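Local coordinates for quinoline 2-oxidoreductase large subunit (Pseudomonas putida, PDB 1T3Q), which hydroxylates quinoline next to the ring nitrogen as the molybdenum-bearing large subunit of a xanthine dehydrogenase family enzyme, at residues G256-E264 and Y326-L334; P200-A208 and L217-M225. All blocks are in the same frame, centred on the assembly; numbering follows the deposited sequence.

In the fold
Both interactions lie in the part of the chain that belongs to the molybdopterin cofactor-binding family, their centres about 14 Å apart, and they follow one another in sequence: interaction 2 closes before interaction 1 opens. Interaction 2 is the hairpin of strands 205-211 and 216-221 in a seven-stranded mixed sheet; interaction 1 joins the loop entering helix 263-275 to the loop that precedes helix 337-342. They touch directly, through a salt bridge from Lys258 NZ to Glu202 OE1 (2.8 Å) and a probable hydrogen bond between Lys258 O and Gln224 N. Gly256 and Gln224, one from each interaction, both line the molybdenum site, so the segment leaving the hairpin and the turn starting at Gly256 converge there.

Interaction 1 (G256-E264 and Y326-L334); sequences GQKAHLHPE and YNNLPWTQL. With SMO (dioxosulfidomolybdenum(VI) ion), chain O.
His260 and Trp331 meet as an offset edge-to-face pair, the indole presenting its pyrrole edge to a face of the imidazole, with ring planes 80° apart and Trp331 CD1 3.4 Å from His260 NE2. The imidazole swings beside its own backbone N, anti to the carbonyl carbon (chi1 -59°), which lets ND1 donate to Gln257 O at 3.1 Å. That bond is almost straight and lies in the ring plane, although it reaches the carbonyl from above its plane. Since NE2 is hydrogen-bonded to the backbone N of Ala369, the imidazole is held at both nitrogens and its rotation is fixed. The amide of Asn328 stands at the edge of this ring, the two planes 82° apart.

The indole N-H turns to the backbone: Trp331 NE1 donates to Ala259 O at 2.8 Å, a bent bond with the oxygen well out of the indole plane. Pro330, which follows a cis peptide bond, lays CG over the centre of the Trp331 ring. Next along, Leu261 N donates to Leu329 O at 3.0 Å, and a water links Leu261 O to Leu329 N. The two leucine side chains run side by side in the same direction, CD2 of Leu261 4.0 Å from CD1 of Leu329.

Gly256, opening the type I turn to Ala259, brings its CA to 3.2 Å from SMO OM1, while Trp331 meets the ring of Tyr545, another residue of the molybdenum pocket. Helix 226-237 packs against Leu261 through Met232 and Phe236 and against Leu329 and Pro330 through Phe228; His262 occupies the N-cap position of helix 263-275.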
loop_
_atom_site.group_PDB
_atom_site.type_symbol
_atom_site.label_atom_id
_atom_site.label_comp_id
_atom_site.label_asym_id
_atom_site.label_seq_id
_atom_site.Cartn_x
_atom_site.Cartn_y
_atom_site.Cartn_z
ATOM N N GLY B 256 26.574 -0.912 2.608
ATOM C CA GLY B 256 26.887 -1.948 3.580
ATOM C C GLY B 256 26.236 -1.729 4.937
ATOM O O GLY B 256 25.863 -2.690 5.620
ATOM N N GLN B 257 26.090 -0.469 5.335
ATOM C CA GLN B 257 25.494 -0.164 6.639
ATOM C C GLN B 257 24.088 -0.732 6.748
ATOM O O GLN B 257 23.663 -1.186 7.816
ATOM C CB GLN B 257 25.452 1.347 6.873
ATOM C CG GLN B 257 25.097 1.736 8.309
ATOM C CD GLN B 257 24.863 3.222 8.476
ATOM O OE1 GLN B 257 23.770 3.722 8.215
ATOM N NE2 GLN B 257 25.899 3.941 8.898
ATOM N N LYS B 258 23.365 -0.710 5.634
ATOM C CA LYS B 258 22.008 -1.214 5.602
ATOM C C LYS B 258 21.959 -2.682 5.181
ATOM O O LYS B 258 20.924 -3.194 4.755
ATOM C CB LYS B 258 21.155 -0.316 4.696
ATOM C CG LYS B 258 20.975 1.065 5.326
ATOM C CD LYS B 258 20.217 2.061 4.455
ATOM C CE LYS B 258 20.214 3.431 5.128
ATOM N NZ LYS B 258 19.778 4.525 4.207
ATOM N N ALA B 259 23.100 -3.349 5.322
ATOM C CA ALA B 259 23.215 -4.765 5.015
ATOM C C ALA B 259 23.460 -5.498 6.333
ATOM O O ALA B 259 24.285 -6.407 6.407
ATOM C CB ALA B 259 24.365 -5.018 4.049
ATOM N N HIS B 260 22.759 -5.067 7.375
ATOM C CA HIS B 260 22.851 -5.693 8.694
ATOM C C HIS B 260 21.451 -5.745 9.274
ATOM O O HIS B 260 20.553 -5.017 8.837
ATOM C CB HIS B 260 23.696 -4.879 9.680
ATOM C CG HIS B 260 25.108 -4.647 9.246
ATOM N ND1 HIS B 260 25.499 -3.513 8.568
ATOM C CD2 HIS B 260 26.227 -5.393 9.412
ATOM C CE1 HIS B 260 26.799 -3.567 8.338
ATOM N NE2 HIS B 260 27.265 -4.696 8.839
ATOM N N LEU B 261 21.265 -6.605 10.265
ATOM C CA LEU B 261 19.983 -6.679 10.939
ATOM C C LEU B 261 20.149 -5.710 12.100
ATOM O O LEU B 261 21.100 -5.825 12.874
ATOM C CB LEU B 261 19.721 -8.090 11.471
ATOM C CG LEU B 261 18.375 -8.220 12.187
ATOM C CD1 LEU B 261 17.242 -8.041 11.187
ATOM C CD2 LEU B 261 18.273 -9.584 12.857
ATOM N N HIS B 262 19.249 -4.743 12.224
ATOM C CA HIS B 262 19.363 -3.772 13.309
ATOM C C HIS B 262 18.405 -4.096 14.444
ATOM O O HIS B 262 17.288 -4.549 14.216
ATOM C CB HIS B 262 19.046 -2.358 12.814
ATOM C CG HIS B 262 19.635 -2.041 11.477
ATOM N ND1 HIS B 262 20.992 -2.039 11.243
ATOM C CD2 HIS B 262 19.046 -1.747 10.294
ATOM C CE1 HIS B 262 21.214 -1.761 9.970
ATOM N NE2 HIS B 262 20.050 -1.580 9.372
ATOM N N PRO B 263 18.842 -3.883 15.690
ATOM C CA PRO B 263 17.954 -4.164 16.818
ATOM C C PRO B 263 16.613 -3.454 16.603
ATOM O O PRO B 263 15.552 -4.015 16.862
ATOM C CB PRO B 263 18.726 -3.597 18.005
ATOM C CG PRO B 263 20.141 -3.900 17.638
ATOM C CD PRO B 263 20.200 -3.540 16.153
ATOM N N GLU B 264 16.669 -2.221 16.103
ATOM C CA GLU B 264 15.451 -1.447 15.879
ATOM C C GLU B 264 14.456 -2.096 14.919
ATOM O O GLU B 264 13.253 -1.905 15.066
ATOM C CB GLU B 264 15.794 -0.030 15.403
ATOM C CG GLU B 264 16.505 0.813 16.451
ATOM C CD GLU B 264 18.018 0.743 16.362
ATOM O OE1 GLU B 264 18.558 -0.332 16.020
ATOM O OE2 GLU B 264 18.671 1.767 16.648
ATOM N N TYR B 326 29.773 -6.455 20.182
ATOM C CA TYR B 326 29.120 -7.663 19.679
ATOM C C TYR B 326 29.489 -7.920 18.223
ATOM O O TYR B 326 30.159 -7.107 17.581
ATOM C CB TYR B 326 27.595 -7.508 19.733
ATOM C CG TYR B 326 27.032 -7.043 21.059
ATOM C CD1 TYR B 326 26.856 -7.936 22.119
ATOM C CD2 TYR B 326 26.665 -5.710 21.249
ATOM C CE1 TYR B 326 26.324 -7.510 23.337
ATOM C CE2 TYR B 326 26.136 -5.273 22.466
ATOM C CZ TYR B 326 25.968 -6.182 23.505
ATOM O OH TYR B 326 25.442 -5.755 24.707
ATOM N N ASN B 327 29.033 -9.060 17.713
ATOM C CA ASN B 327 29.242 -9.409 16.319
ATOM C C ASN B 327 27.994 -8.905 15.614
ATOM O O ASN B 327 26.881 -9.176 16.062
ATOM C CB ASN B 327 29.307 -10.927 16.113
ATOM C CG ASN B 327 30.618 -11.530 16.559
ATOM O OD1 ASN B 327 30.661 -12.299 17.519
ATOM N ND2 ASN B 327 31.692 -11.197 15.858
ATOM N N ASN B 328 28.169 -8.163 14.528
ATOM C CA ASN B 328 27.022 -7.689 13.768
ATOM C C ASN B 328 26.484 -8.922 13.047
ATOM O O ASN B 328 27.215 -9.891 12.838
ATOM C CB ASN B 328 27.460 -6.672 12.710
ATOM C CG ASN B 328 28.352 -7.296 11.649
ATOM O OD1 ASN B 328 29.574 -7.153 11.678
ATOM N ND2 ASN B 328 27.740 -8.014 10.717
ATOM N N LEU B 329 25.213 -8.890 12.668
ATOM C CA LEU B 329 24.615 -9.993 11.922
ATOM C C LEU B 329 24.358 -9.383 10.541
ATOM O O LEU B 329 23.781 -8.304 10.450
ATOM C CB LEU B 329 23.288 -10.414 12.557
ATOM C CG LEU B 329 22.833 -11.882 12.627
ATOM C CD1 LEU B 329 21.417 -11.983 12.090
ATOM C CD2 LEU B 329 23.772 -12.810 11.873
ATOM N N PRO B 330 24.713 -10.094 9.455
ATOM C CA PRO B 330 25.317 -11.431 9.401
ATOM C C PRO B 330 26.829 -11.559 9.181
ATOM O O PRO B 330 27.347 -12.675 9.164
ATOM C CB PRO B 330 24.561 -12.071 8.254
ATOM C CG PRO B 330 24.560 -10.915 7.245
ATOM C CD PRO B 330 24.254 -9.682 8.112
ATOM N N TRP B 331 27.540 -10.446 9.027
ATOM C CA TRP B 331 28.975 -10.509 8.743
ATOM C C TRP B 331 29.909 -10.800 9.910
ATOM O O TRP B 331 30.964 -11.409 9.717
ATOM C CB TRP B 331 29.417 -9.212 8.056
ATOM C CG TRP B 331 28.405 -8.727 7.063
ATOM C CD1 TRP B 331 27.703 -7.555 7.114
ATOM C CD2 TRP B 331 27.908 -9.440 5.924
ATOM N NE1 TRP B 331 26.797 -7.499 6.085
ATOM C CE2 TRP B 331 26.900 -8.641 5.338
ATOM C CE3 TRP B 331 28.214 -10.679 5.344
ATOM C CZ2 TRP B 331 26.191 -9.042 4.200
ATOM C CZ3 TRP B 331 27.509 -11.080 4.210
ATOM C CH2 TRP B 331 26.508 -10.260 3.652
ATOM N N THR B 332 29.517 -10.363 11.106
ATOM C CA THR B 332 30.302 -10.531 12.332
ATOM C C THR B 332 31.607 -9.753 12.257
ATOM O O THR B 332 31.863 -9.038 11.285
ATOM C CB THR B 332 30.618 -12.031 12.646
ATOM O OG1 THR B 332 31.677 -12.506 11.803
ATOM C CG2 THR B 332 29.378 -12.890 12.417
ATOM N N GLN B 333 32.431 -9.885 13.288
ATOM C CA GLN B 333 33.699 -9.183 13.323
ATOM C C GLN B 333 34.688 -9.715 12.284
ATOM O O GLN B 333 35.745 -9.126 12.070
ATOM C CB GLN B 333 34.294 -9.258 14.735
ATOM C CG GLN B 333 33.399 -8.568 15.766
ATOM C CD GLN B 333 34.003 -8.496 17.154
ATOM O OE1 GLN B 333 33.380 -7.971 18.082
ATOM N NE2 GLN B 333 35.207 -9.018 17.309
ATOM N N LEU B 334 34.330 -10.815 11.626
ATOM C CA LEU B 334 35.204 -11.396 10.607
ATOM C C LEU B 334 35.152 -10.559 9.330
ATOM O O LEU B 334 35.928 -10.782 8.400
ATOM C CB LEU B 334 34.783 -12.833 10.289
ATOM C CG LEU B 334 34.769 -13.837 11.446
ATOM C CD1 LEU B 334 34.589 -15.246 10.884
ATOM C CD2 LEU B 334 36.075 -13.743 12.230
HETATM S S SMO O . 29.722 -3.326 2.149
HETATM MO MO SMO O . 28.551 -3.790 0.424
HETATM O OM2 SMO O . 29.428 -5.274 0.662
HETATM O OM1 SMO O . 27.007 -3.924 1.106
HETATM O O HOH W 1 23.530 -6.764 13.531
#

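Interaction 2 (P200-A208 and L217-M225); sequences PMETRGAVA and LILWTATQM
The indole of Trp220 has Ile218 CG2 on one face, 3.4 Å above its plane and toward the rim, while Val207 O lies in plane at its edge, 3.4 Å from CE3; CG beside the backbone N (chi1 -78°) brings that edge to the oxygen. Val207 and Trp220 form an antiparallel hydrogen-bonded pair: each backbone N donates to the other's O at 2.8 Å, and their CB atoms meet on one face of the hairpin.

On the opposite face, Ala206 pairs with Thr221 and Ala208 with Leu219, both non-hydrogen-bonded. Leu219 CD1 reaches 4.0 Å from Ala208 CB and also touches Ala206 CB. Where the strands part, Ala222 N still donates to Gly205 O at 3.3 Å, and two waters continue the link: one bridges Gly205 O and Thr221 OG1, which is also hydrogen-bonded to Glu265 OE1 of helix 263-275, the other Gly205 N and Ala222 O. Ala222 centres an inverse gamma turn, beyond which Gln224 NE2 is hydrogen-bonded to SMO OM1.

Helices 226-237 and 263-275 cover the leucine face through Val229, Val233, Val268 and Cys269. In the sheet, strand 205-211 pairs antiparallel with strand 279-282, and strand 216-221 runs parallel to the edge strand 244-247.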
loop_
_atom_site.group_PDB
_atom_site.type_symbol
_atom_site.label_atom_id
_atom_site.label_comp_id
_atom_site.label_asym_id
_atom_site.label_seq_id
_atom_site.Cartn_x
_atom_site.Cartn_y
_atom_site.Cartn_z
ATOM N N PRO B 200 25.475 7.264 5.091
ATOM C CA PRO B 200 24.615 7.480 3.924
ATOM C C PRO B 200 23.816 8.756 4.203
ATOM O O PRO B 200 23.570 9.072 5.362
ATOM C CB PRO B 200 23.735 6.233 3.915
ATOM C CG PRO B 200 23.603 5.919 5.383
ATOM C CD PRO B 200 25.023 6.098 5.870
ATOM N N MET B 201 23.419 9.499 3.168
ATOM C CA MET B 201 22.664 10.729 3.420
ATOM C C MET B 201 21.324 10.443 4.095
ATOM O O MET B 201 20.822 11.268 4.862
ATOM C CB MET B 201 22.472 11.536 2.127
ATOM C CG MET B 201 23.737 12.269 1.690
ATOM S SD MET B 201 24.406 13.406 2.960
ATOM C CE MET B 201 25.576 12.311 3.801
ATOM N N GLU B 202 20.737 9.284 3.805
ATOM C CA GLU B 202 19.492 8.889 4.462
ATOM C C GLU B 202 19.905 7.940 5.586
ATOM O O GLU B 202 20.604 6.957 5.342
ATOM C CB GLU B 202 18.563 8.129 3.516
ATOM C CG GLU B 202 17.353 7.540 4.238
ATOM C CD GLU B 202 16.689 6.421 3.464
ATOM O OE1 GLU B 202 17.399 5.480 3.046
ATOM O OE2 GLU B 202 15.459 6.471 3.280
ATOM N N THR B 203 19.482 8.228 6.810
ATOM C CA THR B 203 19.834 7.371 7.936
ATOM C C THR B 203 18.979 6.108 7.896
ATOM O O THR B 203 18.164 5.926 6.990
ATOM C CB THR B 203 19.584 8.087 9.275
ATOM O OG1 THR B 203 18.210 8.482 9.349
ATOM C CG2 THR B 203 20.479 9.316 9.398
ATOM N N ARG B 204 19.149 5.239 8.886
ATOM C CA ARG B 204 18.367 4.011 8.930
ATOM C C ARG B 204 16.944 4.290 9.387
ATOM O O ARG B 204 16.675 5.276 10.077
ATOM C CB ARG B 204 19.011 2.995 9.875
ATOM C CG ARG B 204 20.427 2.591 9.482
ATOM C CD ARG B 204 21.043 1.729 10.573
ATOM N NE ARG B 204 21.025 2.409 11.864
ATOM C CZ ARG B 204 21.260 1.806 13.024
ATOM N NH1 ARG B 204 21.221 2.499 14.157
ATOM N NH2 ARG B 204 21.528 0.506 13.055
ATOM N N GLY B 205 16.035 3.407 9.000
ATOM C CA GLY B 205 14.651 3.574 9.382
ATOM C C GLY B 205 13.833 2.347 9.058
ATOM O O GLY B 205 14.204 1.548 8.202
ATOM N N ALA B 206 12.721 2.190 9.761
ATOM C CA ALA B 206 11.834 1.066 9.540
ATOM C C ALA B 206 10.471 1.372 10.148
ATOM O O ALA B 206 10.366 2.138 11.106
ATOM C CB ALA B 206 12.424 -0.202 10.157
ATOM N N VAL B 207 9.429 0.781 9.572
ATOM C CA VAL B 207 8.067 0.965 10.047
ATOM C C VAL B 207 7.406 -0.404 10.033
ATOM O O VAL B 207 7.410 -1.089 9.009
ATOM C CB VAL B 207 7.255 1.914 9.124
ATOM C CG1 VAL B 207 5.846 2.096 9.670
ATOM C CG2 VAL B 207 7.953 3.261 9.017
ATOM N N ALA B 208 6.852 -0.808 11.171
ATOM C CA ALA B 208 6.191 -2.100 11.265
ATOM C C ALA B 208 4.689 -1.935 11.451
ATOM O O ALA B 208 4.231 -1.018 12.127
ATOM C CB ALA B 208 6.774 -2.904 12.431
ATOM N N LEU B 217 2.300 -9.540 9.699
ATOM C CA LEU B 217 3.198 -8.428 9.961
ATOM C C LEU B 217 3.834 -7.918 8.678
ATOM O O LEU B 217 4.343 -8.703 7.873
ATOM C CB LEU B 217 4.314 -8.873 10.913
ATOM C CG LEU B 217 5.548 -7.963 11.033
ATOM C CD1 LEU B 217 5.180 -6.662 11.745
ATOM C CD2 LEU B 217 6.646 -8.686 11.800
ATOM N N ILE B 218 3.794 -6.606 8.483
ATOM C CA ILE B 218 4.446 -6.004 7.326
ATOM C C ILE B 218 5.520 -5.104 7.918
ATOM O O ILE B 218 5.228 -4.256 8.762
ATOM C CB ILE B 218 3.496 -5.117 6.487
ATOM C CG1 ILE B 218 2.376 -5.960 5.877
ATOM C CG2 ILE B 218 4.287 -4.428 5.372
ATOM C CD1 ILE B 218 1.389 -5.145 5.047
ATOM N N LEU B 219 6.760 -5.311 7.503
ATOM C CA LEU B 219 7.862 -4.496 7.974
ATOM C C LEU B 219 8.495 -3.764 6.806
ATOM O O LEU B 219 9.084 -4.391 5.918
ATOM C CB LEU B 219 8.934 -5.355 8.652
ATOM C CG LEU B 219 10.231 -4.612 9.010
ATOM C CD1 LEU B 219 9.945 -3.514 10.029
ATOM C CD2 LEU B 219 11.248 -5.601 9.573
ATOM N N TRP B 220 8.346 -2.444 6.795
ATOM C CA TRP B 220 8.959 -1.609 5.769
ATOM C C TRP B 220 10.317 -1.262 6.357
ATOM O O TRP B 220 10.397 -0.815 7.496
ATOM C CB TRP B 220 8.181 -0.310 5.575
ATOM C CG TRP B 220 6.932 -0.426 4.775
ATOM C CD1 TRP B 220 6.792 -0.204 3.432
ATOM C CD2 TRP B 220 5.627 -0.730 5.272
ATOM N NE1 TRP B 220 5.473 -0.343 3.068
ATOM C CE2 TRP B 220 4.738 -0.665 4.179
ATOM C CE3 TRP B 220 5.122 -1.047 6.540
ATOM C CZ2 TRP B 220 3.365 -0.906 4.313
ATOM C CZ3 TRP B 220 3.756 -1.286 6.675
ATOM C CH2 TRP B 220 2.892 -1.213 5.565
ATOM N N THR B 221 11.389 -1.493 5.614
ATOM C CA THR B 221 12.703 -1.154 6.133
ATOM C C THR B 221 13.688 -0.825 5.026
ATOM O O THR B 221 13.669 -1.447 3.966
ATOM C CB THR B 221 13.281 -2.294 7.018
ATOM O OG1 THR B 221 14.629 -1.972 7.375
ATOM C CG2 THR B 221 13.255 -3.633 6.292
ATOM N N ALA B 222 14.529 0.175 5.274
ATOM C CA ALA B 222 15.543 0.589 4.310
ATOM C C ALA B 222 16.690 -0.411 4.433
ATOM O O ALA B 222 17.698 -0.144 5.088
ATOM C CB ALA B 222 16.029 1.993 4.630
ATOM N N THR B 223 16.523 -1.564 3.801
ATOM C CA THR B 223 17.528 -2.614 3.871
ATOM C C THR B 223 18.022 -3.070 2.507
ATOM O O THR B 223 17.340 -2.902 1.489
ATOM C CB THR B 223 16.966 -3.845 4.623
ATOM O OG1 THR B 223 17.975 -4.856 4.713
ATOM C CG2 THR B 223 15.760 -4.420 3.874
ATOM N N GLN B 224 19.217 -3.647 2.497
ATOM C CA GLN B 224 19.811 -4.177 1.273
ATOM C C GLN B 224 19.563 -5.691 1.225
ATOM O O GLN B 224 19.874 -6.346 0.227
ATOM C CB GLN B 224 21.326 -3.925 1.256
ATOM C CG GLN B 224 21.721 -2.487 1.543
ATOM C CD GLN B 224 23.220 -2.277 1.570
ATOM O OE1 GLN B 224 23.716 -1.425 2.303
ATOM N NE2 GLN B 224 23.951 -3.047 0.764
ATOM N N MET B 225 18.990 -6.239 2.298
ATOM C CA MET B 225 18.741 -7.688 2.385
ATOM C C MET B 225 17.349 -8.030 2.943
ATOM O O MET B 225 17.230 -8.589 4.032
ATOM C CB MET B 225 19.814 -8.321 3.285
ATOM C CG MET B 225 21.257 -7.999 2.879
ATOM S SD MET B 225 22.506 -8.526 4.099
ATOM C CE MET B 225 22.412 -10.337 3.923
HETATM O O HOH W 2 16.332 -0.331 8.626
HETATM O O HOH W 3 17.768 1.303 7.535
#